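Long-range contact in transcription factor TAU subunit SFC1 (Schizosaccharomyces pombe, PDB 4BJJ), which helps TFIIIC bind boxA promoter DNA of tRNA and similar genes as part of its tauA domain, and so supports recruitment of RNA polymerase III: residues A[52-56]-A[67-72]. The protein carries 3 engineered substitutions. Numbering follows the deposited sequence.
Sequences ALLEL and PVQARV
L56 and V68 face each other as the hydrogen-bonded pair of a small antiparallel beta hairpin in the N-terminal, Sfc7-interacting part of the protein, within its Tau95 triple-barrel family region. L56 N gives its hydrogen to V68 O at 2.7 Å and V68 N returns one to L56 O. One step along, E55 and Q69 form a non-hydrogen-bonded pair, and A70 N then reaches L54 O at 2.9 Å. Beyond it the two chains diverge: a single water accepts from L54 N and donates to A70 O, and V72 spans the gap to A52.

On the E55 and Q69 face, the Q69 chain is bent at chi2 (-94°), and its amide lies between L53 and E55. OE1 of Q69 rests against L53 CG at 3.3 Å. NE2 of Q69 comes within 3.1 Å of E55 OE1, but the angle is poor and no hydrogen bond forms; the carboxylate and amide planes stand perpendicular. Toward the connecting loop 57-66, E55 runs alongside P67, pointing the same way, with E55 OE2 3.8 Å from P67 CB. L54 and L56 are buried, L54 against I16, A41 and F99, L56 against H18, T31 and F101; V72 packs on Q97 and F99. R71 pairs through its backbone with L100, joining the hairpin to strand 88-100. At the far end from the loop, V72 meets A52 with both methyls, CG1 lying 3.9 Å from A52 CB and CG2 3.7 Å from A52 O.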
# COMPACT_ATOMS: atom_id res chain seq x y z
N ALA A 52 -13.96 -3.17 -10.72
CA ALA A 52 -13.24 -3.78 -9.62
C ALA A 52 -14.13 -3.99 -8.41
O ALA A 52 -14.92 -3.14 -8.06
CB ALA A 52 -12.04 -2.94 -9.25
N LEU A 53 -13.94 -5.11 -7.75
CA LEU A 53 -14.87 -5.59 -6.75
C LEU A 53 -14.14 -6.61 -5.87
O LEU A 53 -13.39 -7.44 -6.34
CB LEU A 53 -16.07 -6.26 -7.47
CG LEU A 53 -17.24 -6.71 -6.60
CD1 LEU A 53 -18.52 -6.64 -7.38
CD2 LEU A 53 -17.03 -8.12 -6.08
N LEU A 54 -14.40 -6.56 -4.58
CA LEU A 54 -13.86 -7.56 -3.68
C LEU A 54 -14.71 -7.58 -2.41
O LEU A 54 -15.13 -6.54 -1.91
CB LEU A 54 -12.40 -7.25 -3.37
CG LEU A 54 -11.58 -8.22 -2.54
CD1 LEU A 54 -11.46 -9.57 -3.20
CD2 LEU A 54 -10.19 -7.62 -2.31
N GLU A 55 -14.93 -8.77 -1.90
CA GLU A 55 -15.81 -8.97 -0.76
C GLU A 55 -15.05 -9.57 0.45
O GLU A 55 -14.20 -10.44 0.29
CB GLU A 55 -16.93 -9.89 -1.20
CG GLU A 55 -18.15 -9.86 -0.33
CD GLU A 55 -19.28 -10.66 -0.92
OE1 GLU A 55 -20.02 -10.09 -1.74
OE2 GLU A 55 -19.41 -11.85 -0.57
N LEU A 56 -15.35 -9.08 1.64
CA LEU A 56 -14.68 -9.52 2.86
C LEU A 56 -15.66 -10.21 3.80
O LEU A 56 -16.75 -9.71 4.11
CB LEU A 56 -14.03 -8.34 3.58
CG LEU A 56 -13.33 -8.63 4.91
CD1 LEU A 56 -12.04 -9.40 4.71
CD2 LEU A 56 -13.06 -7.34 5.63
N PRO A 67 -21.15 -10.24 5.13
CA PRO A 67 -20.06 -9.93 4.20
C PRO A 67 -20.11 -8.50 3.63
O PRO A 67 -21.17 -7.95 3.37
CB PRO A 67 -20.26 -10.93 3.06
CG PRO A 67 -21.01 -12.05 3.66
CD PRO A 67 -21.88 -11.47 4.75
N VAL A 68 -18.94 -7.91 3.43
CA VAL A 68 -18.84 -6.50 3.08
C VAL A 68 -18.06 -6.34 1.79
O VAL A 68 -17.04 -6.99 1.60
CB VAL A 68 -18.13 -5.72 4.26
CG1 VAL A 68 -17.57 -4.40 3.81
CG2 VAL A 68 -19.10 -5.51 5.39
N GLN A 69 -18.52 -5.43 0.93
CA GLN A 69 -17.80 -5.07 -0.28
C GLN A 69 -16.82 -3.93 -0.03
O GLN A 69 -17.13 -2.98 0.68
CB GLN A 69 -18.80 -4.63 -1.34
CG GLN A 69 -19.84 -5.69 -1.70
CD GLN A 69 -19.45 -6.54 -2.90
OE1 GLN A 69 -18.40 -6.36 -3.49
NE2 GLN A 69 -20.33 -7.46 -3.26
N ALA A 70 -15.62 -4.02 -0.61
CA ALA A 70 -14.64 -2.95 -0.51
C ALA A 70 -15.08 -1.73 -1.26
O ALA A 70 -15.70 -1.83 -2.31
CB ALA A 70 -13.31 -3.39 -1.08
N ARG A 71 -14.69 -0.57 -0.74
CA ARG A 71 -14.65 0.65 -1.50
C ARG A 71 -13.35 0.64 -2.29
O ARG A 71 -12.29 0.41 -1.74
CB ARG A 71 -14.73 1.86 -0.57
CG ARG A 71 -16.08 2.01 0.11
CD ARG A 71 -16.33 3.44 0.50
NE ARG A 71 -16.89 4.22 -0.61
CZ ARG A 71 -16.99 5.54 -0.62
NH1 ARG A 71 -16.55 6.25 0.42
NH2 ARG A 71 -17.51 6.17 -1.67
N VAL A 72 -13.45 0.86 -3.59
CA VAL A 72 -12.30 0.80 -4.47
C VAL A 72 -11.93 2.22 -4.88
O VAL A 72 -12.79 3.00 -5.28
CB VAL A 72 -12.62 -0.00 -5.71
CG1 VAL A 72 -11.38 -0.13 -6.59
CG2 VAL A 72 -13.16 -1.34 -5.31
O HOH W 1 -15.76 -3.86 -3.70